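Local coordinates for FI20010p1 (Drosophila melanogaster, PDB 7CFB), which probably takes part in assembling the piRNA amplification complex for gene silencing, through a module of the extended Tudor type, at residues A[76-86]-A[100-111]; A[156-164]-A[182-193]. One frame throughout, in Å; residues are numbered along the deposited sequence.

Contact 1 (A[76-86]-A[100-111])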
loop_
_atom_site.group_PDB
_atom_site.type_symbol
_atom_site.label_atom_id
_atom_site.label_comp_id
_atom_site.label_asym_id
_atom_site.label_seq_id
_atom_site.Cartn_x
_atom_site.Cartn_y
_atom_site.Cartn_z
ATOM N N ILE A 76 -8.327 -7.296 -5.278
ATOM C CA ILE A 76 -7.804 -6.480 -4.152
ATOM C C ILE A 76 -8.863 -5.445 -3.801
ATOM O O ILE A 76 -9.138 -5.282 -2.648
ATOM C CB ILE A 76 -6.475 -5.803 -4.509
ATOM C CG1 ILE A 76 -5.411 -6.803 -4.956
ATOM C CG2 ILE A 76 -6.014 -4.917 -3.369
ATOM C CD1 ILE A 76 -4.317 -6.183 -5.767
ATOM N N LYS A 77 -9.472 -4.839 -4.809
ATOM C CA LYS A 77 -10.516 -3.816 -4.579
ATOM C C LYS A 77 -11.684 -4.441 -3.813
ATOM O O LYS A 77 -12.160 -3.832 -2.904
ATOM C CB LYS A 77 -10.972 -3.246 -5.916
ATOM C CG LYS A 77 -9.891 -2.596 -6.759
ATOM C CD LYS A 77 -10.460 -1.810 -7.896
ATOM C CE LYS A 77 -9.782 -2.053 -9.224
ATOM N NZ LYS A 77 -10.069 -0.979 -10.193
ATOM N N LYS A 78 -12.077 -5.655 -4.174
ATOM C CA LYS A 78 -13.189 -6.357 -3.496
ATOM C C LYS A 78 -12.837 -6.609 -2.032
ATOM O O LYS A 78 -13.702 -6.464 -1.214
ATOM C CB LYS A 78 -13.521 -7.661 -4.211
ATOM C CG LYS A 78 -14.406 -7.545 -5.430
ATOM C CD LYS A 78 -14.825 -8.912 -5.907
ATOM C CE LYS A 78 -15.323 -8.973 -7.333
ATOM N NZ LYS A 78 -16.064 -7.757 -7.727
ATOM N N VAL A 79 -11.613 -7.019 -1.737
ATOM C CA VAL A 79 -11.186 -7.228 -0.325
ATOM C C VAL A 79 -11.197 -5.889 0.411
ATOM O O VAL A 79 -11.671 -5.829 1.509
ATOM C CB VAL A 79 -9.790 -7.853 -0.249
ATOM C CG1 VAL A 79 -9.170 -7.688 1.127
ATOM C CG2 VAL A 79 -9.815 -9.302 -0.658
ATOM N N LEU A 80 -10.722 -4.847 -0.246
ATOM C CA LEU A 80 -10.603 -3.531 0.404
ATOM C C LEU A 80 -11.970 -3.006 0.836
ATOM O O LEU A 80 -12.079 -2.578 1.932
ATOM C CB LEU A 80 -9.885 -2.564 -0.528
ATOM C CG LEU A 80 -9.351 -1.332 0.173
ATOM C CD1 LEU A 80 -7.998 -0.933 -0.365
ATOM C CD2 LEU A 80 -10.332 -0.191 0.073
ATOM N N GLN A 81 -12.990 -3.207 0.022
ATOM C CA GLN A 81 -14.358 -2.699 0.295
ATOM C C GLN A 81 -15.201 -3.719 1.076
ATOM O O GLN A 81 -16.402 -3.573 1.101
ATOM C CB GLN A 81 -14.974 -2.194 -0.996
ATOM C CG GLN A 81 -14.285 -0.954 -1.506
ATOM C CD GLN A 81 -14.766 -0.599 -2.881
ATOM O OE1 GLN A 81 -15.509 0.341 -3.061
ATOM N NE2 GLN A 81 -14.348 -1.367 -3.862
ATOM N N ARG A 82 -14.565 -4.757 1.604
ATOM C CA ARG A 82 -15.189 -5.799 2.444
ATOM C C ARG A 82 -16.287 -6.526 1.672
ATOM O O ARG A 82 -17.271 -6.841 2.267
ATOM C CB ARG A 82 -15.664 -5.198 3.769
ATOM C CG ARG A 82 -14.535 -4.702 4.652
ATOM C CD ARG A 82 -14.806 -4.757 6.131
ATOM N NE ARG A 82 -14.678 -6.093 6.646
ATOM C CZ ARG A 82 -14.954 -6.447 7.882
ATOM N NH1 ARG A 82 -15.368 -5.550 8.746
ATOM N NH2 ARG A 82 -14.788 -7.693 8.258
ATOM N N GLN A 83 -16.077 -6.755 0.382
ATOM C CA GLN A 83 -17.032 -7.467 -0.485
ATOM C C GLN A 83 -16.688 -8.957 -0.521
ATOM O O GLN A 83 -17.398 -9.664 -1.179
ATOM C CB GLN A 83 -17.073 -6.829 -1.872
ATOM C CG GLN A 83 -17.592 -5.405 -1.869
ATOM C CD GLN A 83 -17.430 -4.716 -3.198
ATOM O OE1 GLN A 83 -16.846 -5.237 -4.124
ATOM N NE2 GLN A 83 -17.925 -3.505 -3.295
ATOM N N LEU A 84 -15.596 -9.384 0.115
ATOM C CA LEU A 84 -15.229 -10.823 0.174
ATOM C C LEU A 84 -14.902 -11.224 1.602
ATOM O O LEU A 84 -14.137 -10.553 2.217
ATOM C CB LEU A 84 -14.006 -11.135 -0.684
ATOM C CG LEU A 84 -14.056 -10.851 -2.176
ATOM C CD1 LEU A 84 -12.749 -11.270 -2.793
ATOM C CD2 LEU A 84 -15.180 -11.602 -2.847
ATOM N N PRO A 85 -15.467 -12.309 2.147
ATOM C CA PRO A 85 -15.090 -12.766 3.463
ATOM C C PRO A 85 -13.675 -13.355 3.439
ATOM O O PRO A 85 -13.289 -13.877 2.456
ATOM C CB PRO A 85 -16.126 -13.843 3.785
ATOM C CG PRO A 85 -16.617 -14.281 2.462
ATOM C CD PRO A 85 -16.526 -13.081 1.559
ATOM N N LEU A 86 -12.962 -13.245 4.547
ATOM C CA LEU A 86 -11.590 -13.775 4.655
ATOM C C LEU A 86 -11.451 -14.531 5.969
ATOM O O LEU A 86 -12.148 -14.243 6.875
ATOM C CB LEU A 86 -10.596 -12.615 4.629
ATOM C CG LEU A 86 -10.476 -11.812 3.345
ATOM C CD1 LEU A 86 -9.518 -10.667 3.557
ATOM C CD2 LEU A 86 -9.981 -12.680 2.218
ATOM N N ALA A 100 -3.666 -9.717 4.961
ATOM C CA ALA A 100 -4.555 -8.547 5.013
ATOM C C ALA A 100 -4.735 -8.061 6.449
ATOM O O ALA A 100 -4.644 -8.847 7.360
ATOM C CB ALA A 100 -5.859 -8.885 4.360
ATOM N N VAL A 101 -4.919 -6.761 6.588
ATOM C CA VAL A 101 -5.146 -6.125 7.899
ATOM C C VAL A 101 -6.413 -5.282 7.807
ATOM O O VAL A 101 -6.660 -4.688 6.807
ATOM C CB VAL A 101 -3.922 -5.345 8.396
ATOM C CG1 VAL A 101 -3.498 -4.249 7.450
ATOM C CG2 VAL A 101 -4.106 -4.824 9.801
ATOM N N LEU A 102 -7.178 -5.283 8.875
ATOM C CA LEU A 102 -8.433 -4.520 8.904
ATOM C C LEU A 102 -8.217 -3.172 9.570
ATOM O O LEU A 102 -7.630 -3.130 10.604
ATOM C CB LEU A 102 -9.487 -5.330 9.664
ATOM C CG LEU A 102 -10.723 -4.535 10.062
ATOM C CD1 LEU A 102 -11.606 -4.259 8.874
ATOM C CD2 LEU A 102 -11.491 -5.238 11.151
ATOM N N ASP A 103 -8.605 -2.120 8.886
ATOM C CA ASP A 103 -8.693 -0.787 9.511
ATOM C C ASP A 103 -10.132 -0.788 10.039
ATOM O O ASP A 103 -11.014 -0.631 9.245
ATOM C CB ASP A 103 -8.428 0.327 8.505
ATOM C CG ASP A 103 -8.716 1.696 9.071
ATOM O OD1 ASP A 103 -9.243 1.757 10.152
ATOM O OD2 ASP A 103 -8.396 2.666 8.431
ATOM N N SER A 104 -10.320 -1.103 11.318
ATOM C CA SER A 104 -11.681 -1.231 11.902
ATOM C C SER A 104 -12.439 0.089 11.964
ATOM O O SER A 104 -13.600 0.075 11.656
ATOM C CB SER A 104 -11.732 -2.027 13.160
ATOM O OG SER A 104 -11.098 -1.369 14.217
ATOM N N ILE A 105 -11.765 1.178 12.274
ATOM C CA ILE A 105 -12.467 2.485 12.341
ATOM C C ILE A 105 -13.046 2.858 10.978
ATOM O O ILE A 105 -14.222 3.154 10.919
ATOM C CB ILE A 105 -11.504 3.583 12.829
ATOM C CG1 ILE A 105 -10.725 3.155 14.066
ATOM C CG2 ILE A 105 -12.261 4.857 13.097
ATOM C CD1 ILE A 105 -11.564 2.973 15.282
ATOM N N ASN A 106 -12.259 2.734 9.922
ATOM C CA ASN A 106 -12.698 3.181 8.581
ATOM C C ASN A 106 -13.239 2.040 7.725
ATOM O O ASN A 106 -13.468 2.243 6.585
ATOM C CB ASN A 106 -11.643 4.070 7.960
ATOM C CG ASN A 106 -11.339 5.205 8.899
ATOM O OD1 ASN A 106 -10.254 5.279 9.431
ATOM N ND2 ASN A 106 -12.311 6.053 9.144
ATOM N N ASN A 107 -13.350 0.869 8.306
ATOM C CA ASN A 107 -13.959 -0.306 7.641
ATOM C C ASN A 107 -13.333 -0.681 6.288
ATOM O O ASN A 107 -14.084 -0.930 5.363
ATOM C CB ASN A 107 -15.478 -0.173 7.590
ATOM C CG ASN A 107 -16.168 -1.512 7.685
ATOM O OD1 ASN A 107 -15.644 -2.452 8.268
ATOM N ND2 ASN A 107 -17.323 -1.608 7.064
ATOM N N ILE A 108 -12.012 -0.714 6.171
ATOM C CA ILE A 108 -11.390 -1.198 4.906
ATOM C C ILE A 108 -10.347 -2.254 5.250
ATOM O O ILE A 108 -9.902 -2.284 6.357
ATOM C CB ILE A 108 -10.804 -0.081 4.038
ATOM C CG1 ILE A 108 -9.487 0.455 4.584
ATOM C CG2 ILE A 108 -11.807 1.012 3.770
ATOM C CD1 ILE A 108 -8.628 1.061 3.532
ATOM N N ILE A 109 -10.067 -3.148 4.320
ATOM C CA ILE A 109 -9.056 -4.205 4.554
ATOM C C ILE A 109 -7.983 -4.075 3.475
ATOM O O ILE A 109 -8.303 -4.194 2.307
ATOM C CB ILE A 109 -9.719 -5.580 4.584
ATOM C CG1 ILE A 109 -10.677 -5.713 5.766
ATOM C CG2 ILE A 109 -8.686 -6.672 4.558
ATOM C CD1 ILE A 109 -11.350 -7.042 5.831
ATOM N N THR A 110 -6.739 -3.916 3.895
ATOM C CA THR A 110 -5.642 -3.678 2.931
ATOM C C THR A 110 -4.545 -4.734 3.050
ATOM O O THR A 110 -4.385 -5.268 4.112
ATOM C CB THR A 110 -5.097 -2.271 3.141
ATOM O OG1 THR A 110 -4.370 -1.855 1.994
ATOM C CG2 THR A 110 -4.253 -2.154 4.382
ATOM N N ARG A 111 -3.814 -4.952 1.960
ATOM C CA ARG A 111 -2.707 -5.938 1.886
ATOM C C ARG A 111 -1.513 -5.393 2.659
ATOM O O ARG A 111 -1.265 -4.230 2.581
ATOM C CB ARG A 111 -2.398 -6.357 0.449
ATOM C CG ARG A 111 -3.586 -6.918 -0.305
ATOM C CD ARG A 111 -3.173 -7.730 -1.500
ATOM N NE ARG A 111 -2.528 -6.879 -2.466
ATOM C CZ ARG A 111 -1.747 -7.288 -3.428
ATOM N NH1 ARG A 111 -1.489 -8.560 -3.590
ATOM N NH2 ARG A 111 -1.205 -6.411 -4.222
HETATM O O HOH W 1 -7.208 -5.158 -0.314
#

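Contact 2 (A[156-164]-A[182-193])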
loop_
_atom_site.group_PDB
_atom_site.type_symbol
_atom_site.label_atom_id
_atom_site.label_comp_id
_atom_site.label_asym_id
_atom_site.label_seq_id
_atom_site.Cartn_x
_atom_site.Cartn_y
_atom_site.Cartn_z
ATOM N N ALA A 156 1.414 -0.146 -5.306
ATOM C CA ALA A 156 2.196 1.086 -5.091
ATOM C C ALA A 156 3.596 1.021 -5.695
ATOM O O ALA A 156 4.403 0.272 -5.228
ATOM C CB ALA A 156 2.207 1.440 -3.638
ATOM N N ILE A 157 3.838 1.885 -6.668
ATOM C CA ILE A 157 5.154 1.966 -7.358
ATOM C C ILE A 157 5.887 3.230 -6.900
ATOM O O ILE A 157 5.342 4.292 -7.019
ATOM C CB ILE A 157 5.003 1.921 -8.885
ATOM C CG1 ILE A 157 4.166 0.741 -9.358
ATOM C CG2 ILE A 157 6.365 1.933 -9.527
ATOM C CD1 ILE A 157 4.729 -0.577 -8.974
ATOM N N ARG A 158 7.106 3.069 -6.414
ATOM C CA ARG A 158 7.925 4.202 -5.929
ATOM C C ARG A 158 8.199 5.127 -7.106
ATOM O O ARG A 158 8.483 4.654 -8.171
ATOM C CB ARG A 158 9.195 3.676 -5.266
ATOM C CG ARG A 158 9.970 4.700 -4.462
ATOM C CD ARG A 158 10.998 4.086 -3.536
ATOM N NE ARG A 158 11.908 5.151 -3.169
ATOM C CZ ARG A 158 11.953 5.768 -2.002
ATOM N NH1 ARG A 158 12.821 6.740 -1.816
ATOM N NH2 ARG A 158 11.142 5.426 -1.024
ATOM N N CYS A 159 8.064 6.411 -6.866
ATOM C CA CYS A 159 8.186 7.415 -7.924
ATOM C C CYS A 159 8.839 8.698 -7.412
ATOM O O CYS A 159 8.341 9.276 -6.475
ATOM C CB CYS A 159 6.774 7.739 -8.378
ATOM S SG CYS A 159 6.676 8.767 -9.849
ATOM N N ASP A 160 9.878 9.137 -8.100
ATOM C CA ASP A 160 10.520 10.433 -7.809
ATOM C C ASP A 160 9.771 11.441 -8.669
ATOM O O ASP A 160 9.878 11.368 -9.868
ATOM C CB ASP A 160 12.022 10.342 -8.074
ATOM C CG ASP A 160 12.761 11.668 -8.024
ATOM O OD1 ASP A 160 12.128 12.683 -7.757
ATOM O OD2 ASP A 160 13.958 11.660 -8.266
ATOM N N LEU A 161 8.968 12.297 -8.059
ATOM C CA LEU A 161 8.206 13.302 -8.830
ATOM C C LEU A 161 9.091 14.532 -8.993
ATOM O O LEU A 161 9.593 14.992 -8.005
ATOM C CB LEU A 161 6.903 13.654 -8.118
ATOM C CG LEU A 161 5.778 12.630 -8.202
ATOM C CD1 LEU A 161 4.638 13.013 -7.310
ATOM C CD2 LEU A 161 5.289 12.414 -9.607
ATOM N N ILE A 162 9.221 15.046 -10.207
ATOM C CA ILE A 162 10.109 16.203 -10.481
ATOM C C ILE A 162 9.301 17.336 -11.091
ATOM O O ILE A 162 8.197 17.100 -11.511
ATOM C CB ILE A 162 11.263 15.778 -11.394
ATOM C CG1 ILE A 162 10.764 15.419 -12.786
ATOM C CG2 ILE A 162 12.048 14.642 -10.783
ATOM C CD1 ILE A 162 11.827 14.910 -13.677
ATOM N N ASN A 163 9.862 18.540 -11.051
ATOM C CA ASN A 163 9.249 19.764 -11.608
ATOM C C ASN A 163 7.876 19.992 -10.983
ATOM O O ASN A 163 6.952 20.239 -11.708
ATOM C CB ASN A 163 9.220 19.738 -13.133
ATOM C CG ASN A 163 10.519 19.304 -13.778
ATOM O OD1 ASN A 163 10.504 18.603 -14.776
ATOM N ND2 ASN A 163 11.646 19.720 -13.243
ATOM N N CYS A 164 7.755 19.818 -9.678
ATOM C CA CYS A 164 6.445 20.056 -9.045
ATOM C C CYS A 164 6.625 20.366 -7.564
ATOM O O CYS A 164 7.687 20.112 -7.035
ATOM C CB CYS A 164 5.528 18.850 -9.183
ATOM S SG CYS A 164 6.188 17.355 -8.419
ATOM N N HIS A 182 9.506 9.956 -17.173
ATOM C CA HIS A 182 10.871 10.202 -17.693
ATOM C C HIS A 182 11.690 8.918 -17.677
ATOM O O HIS A 182 12.361 8.653 -18.624
ATOM C CB HIS A 182 11.595 11.269 -16.874
ATOM C CG HIS A 182 11.115 12.664 -17.074
ATOM N ND1 HIS A 182 9.802 13.007 -16.996
ATOM C CD2 HIS A 182 11.783 13.806 -17.299
ATOM C CE1 HIS A 182 9.668 14.283 -17.199
ATOM N NE2 HIS A 182 10.862 14.784 -17.384
ATOM N N GLU A 183 11.696 8.204 -16.565
ATOM C CA GLU A 183 12.492 6.974 -16.513
ATOM C C GLU A 183 11.738 5.884 -15.777
ATOM O O GLU A 183 11.058 6.158 -14.829
ATOM C CB GLU A 183 13.791 7.152 -15.735
ATOM C CG GLU A 183 14.657 8.273 -16.230
ATOM C CD GLU A 183 15.821 8.620 -15.329
ATOM O OE1 GLU A 183 16.412 7.709 -14.748
ATOM O OE2 GLU A 183 16.117 9.787 -15.223
ATOM N N ASN A 184 11.915 4.676 -16.257
ATOM C CA ASN A 184 11.379 3.473 -15.614
ATOM C C ASN A 184 12.543 2.509 -15.554
ATOM O O ASN A 184 12.783 1.834 -16.505
ATOM C CB ASN A 184 10.133 2.942 -16.307
ATOM C CG ASN A 184 9.547 1.737 -15.616
ATOM O OD1 ASN A 184 10.233 1.057 -14.889
ATOM N ND2 ASN A 184 8.278 1.480 -15.839
ATOM N N ASN A 185 13.239 2.430 -14.411
ATOM C CA ASN A 185 14.431 1.540 -14.273
ATOM C C ASN A 185 14.016 0.108 -13.896
ATOM O O ASN A 185 14.900 -0.769 -13.825
ATOM C CB ASN A 185 15.445 2.104 -13.274
ATOM C CG ASN A 185 15.107 1.768 -11.837
ATOM O OD1 ASN A 185 14.372 2.500 -11.179
ATOM N ND2 ASN A 185 15.641 0.662 -11.342
ATOM N N ASN A 186 12.718 -0.096 -13.667
ATOM C CA ASN A 186 12.079 -1.373 -13.286
ATOM C C ASN A 186 11.984 -1.570 -11.775
ATOM O O ASN A 186 11.676 -2.675 -11.365
ATOM C CB ASN A 186 12.497 -2.564 -14.136
ATOM C CG ASN A 186 12.337 -2.276 -15.605
ATOM O OD1 ASN A 186 11.229 -2.049 -16.088
ATOM N ND2 ASN A 186 13.456 -2.232 -16.289
ATOM N N SER A 187 12.374 -0.609 -10.965
ATOM C CA SER A 187 11.972 -0.776 -9.559
ATOM C C SER A 187 11.284 0.523 -9.162
ATOM O O SER A 187 10.318 0.485 -8.455
ATOM C CB SER A 187 13.136 -1.113 -8.713
ATOM O OG SER A 187 14.173 -0.178 -8.926
ATOM N N THR A 188 11.750 1.619 -9.736
ATOM C CA THR A 188 11.248 2.965 -9.388
ATOM C C THR A 188 11.038 3.800 -10.639
ATOM O O THR A 188 11.517 3.441 -11.679
ATOM C CB THR A 188 12.180 3.730 -8.438
ATOM O OG1 THR A 188 13.305 4.221 -9.146
ATOM C CG2 THR A 188 12.668 2.924 -7.260
ATOM N N LEU A 189 10.356 4.912 -10.482
ATOM C CA LEU A 189 10.036 5.766 -11.627
ATOM C C LEU A 189 10.527 7.184 -11.390
ATOM O O LEU A 189 10.604 7.626 -10.269
ATOM C CB LEU A 189 8.518 5.853 -11.780
ATOM C CG LEU A 189 7.714 4.578 -11.963
ATOM C CD1 LEU A 189 6.243 4.909 -12.061
ATOM C CD2 LEU A 189 8.166 3.826 -13.193
ATOM N N VAL A 190 10.859 7.841 -12.477
ATOM C CA VAL A 190 11.087 9.295 -12.442
ATOM C C VAL A 190 9.968 9.827 -13.317
ATOM O O VAL A 190 9.959 9.521 -14.475
ATOM C CB VAL A 190 12.483 9.685 -12.938
ATOM C CG1 VAL A 190 12.589 11.176 -13.117
ATOM C CG2 VAL A 190 13.567 9.168 -12.021
ATOM N N ALA A 191 9.034 10.534 -12.720
ATOM C CA ALA A 191 7.868 11.043 -13.458
ATOM C C ALA A 191 7.556 12.487 -13.066
ATOM O O ALA A 191 7.834 12.880 -11.982
ATOM C CB ALA A 191 6.686 10.162 -13.197
ATOM N N GLU A 192 6.954 13.212 -13.986
ATOM C CA GLU A 192 6.574 14.618 -13.784
ATOM C C GLU A 192 5.057 14.691 -13.897
ATOM O O GLU A 192 4.543 14.247 -14.870
ATOM C CB GLU A 192 7.308 15.436 -14.839
ATOM C CG GLU A 192 6.645 16.737 -15.171
ATOM C CD GLU A 192 7.489 17.635 -16.045
ATOM O OE1 GLU A 192 8.458 17.169 -16.577
ATOM O OE2 GLU A 192 7.148 18.775 -16.179
ATOM N N PRO A 193 4.309 15.194 -12.911
ATOM C CA PRO A 193 2.886 15.242 -13.056
ATOM C C PRO A 193 2.481 16.297 -14.077
ATOM O O PRO A 193 3.147 17.263 -14.207
ATOM C CB PRO A 193 2.395 15.619 -11.669
ATOM C CG PRO A 193 3.542 16.317 -11.051
ATOM C CD PRO A 193 4.767 15.667 -11.634
#

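Contact 1 (A[76-86]-A[100-111])
A Schellman motif closes helix 74-80 just where L80 meets I109 on the second strand of the hairpin formed by strands 99-103 and 108-117, within the Krimper first Tudor domain. The motif is defined by R82 N bonded to V79 O and Q83 N to K78 O, with R82 at positive phi. L80 O turns to the strand instead, accepting I109 N at 3.2 Å in the carbonyl plane, on a lone pair. I109 O is approached in return by L80 CA at 3.1 Å, a CA-H...O contact, and by a water that donates to both I109 O and I76 O.

Beyond the helix end, the R82 side chain crosses that of N107 at about a right angle. A bend at chi3 (77°) swings its guanidinium to N107, whose OD1 receives NH1 at 3.1 Å along a nearly straight bond (169°). The acceptor lies in the guanidinium plane, although the amide plane stands 81° to it. L102 CD1 covers one guanidinium face, offset toward the rim, while I109 CD1 comes to 3.6 Å from R82 NE.

Apolar contacts fill the space between helix and strand: V79 CG1 reaches I109 CG2 at 3.6 Å, and L80 CD2 lies beside I108 CB at 4.0 Å. At the far end I76 CD1 rests over one face of the R111 guanidinium, 3.5 Å from NH2. R111 itself is salt-bridged to D129 and bonded to the carbonyls of L152 and P153. With I76 cut back to an alanine, the R111 guanidinium would probably lose the cover on that face and gain freedom to shift. One backbone bond and the R82 to N107 bond thus tie the helix end to the hairpin at defined points, whereas the I76 side chain supplies non-directional cover to a charge probably balanced by D129.

Contact 2 (A[156-164]-A[182-193])
R158, D160 and I162 exchange backbone bonds with L189 and A191 in a ladder of four. L189 N donates to R158 O, D160 N to L189 O at 2.7 Å and almost straight (170°), A191 N to D160 O, and I162 N to A191 O at 3.1 Å. L189 thus bonds through its N and O to the two residues flanking C159, and A191 to the two flanking L161, which is the pattern of parallel pairing; the bridges C159 with L189, D160 with V190 and L161 with A191 agree.

On the face carrying C159, L161, L189 and A191, C159 SG packs on A191 CB at 3.6 Å, and L161 CD2 reaches P193 CD at 3.9 Å. I157 CG2 meets L189 CG at 3.8 Å. Beyond the last bridge, C164 CB touches P193 CG at 3.7 Å. D160 and V190 point to the other face. There I162 holds CG1 between its backbone N and carbonyl carbon (chi1 67°), and its CD1 ends 3.9 Å from the centroid of the H182 ring, over the face and 16° off the normal: a CH-pi contact. V190 CG1 flanks the same methyl.

Strand 157-161 runs between strands 64-67 and 189-194 of a mixed sheet whose outer strands pair. The order 49-57, 64-67, 157-161, 189-194, 176-184, with 157-161 parallel to 189-194, is consistent with the staphylococcal-nuclease-like half of extended Tudor modules.

H182 lies on strand 176-184, where it and E183 both face V190 of strand 189-194 in a classic beta bulge. The loop before L189 is ordered by N185, whose OD1 accepts both T188 OG1, at 2.9 Å, and T188 N. Further out, the Y34 hydroxyl is hydrogen-bonded to R158 N and S187 O, and the R158 guanidinium is salt-bridged to D61.

Contacts 1 and 2 lie in different sheets, on opposite sides of the chain's centre. Their centres are 28 Å apart and their nearest atoms about 7 Å, without touching. They follow in series: 76-86 with 100-111 closes before 156-164 opens. Contact 1 packs helix 74-80 on the six-stranded antiparallel sheet of the Tudor half, while contact 2 joins two strands of the five-stranded mixed sheet. That mixed sheet takes strands 49-57 and 64-67 from before contact 1 and the rest from after it, so the Tudor half is inserted in the chain between its strands, consistent with an extended Tudor architecture. Helix 215-228, late in the chain, also packs against L80 of contact 1.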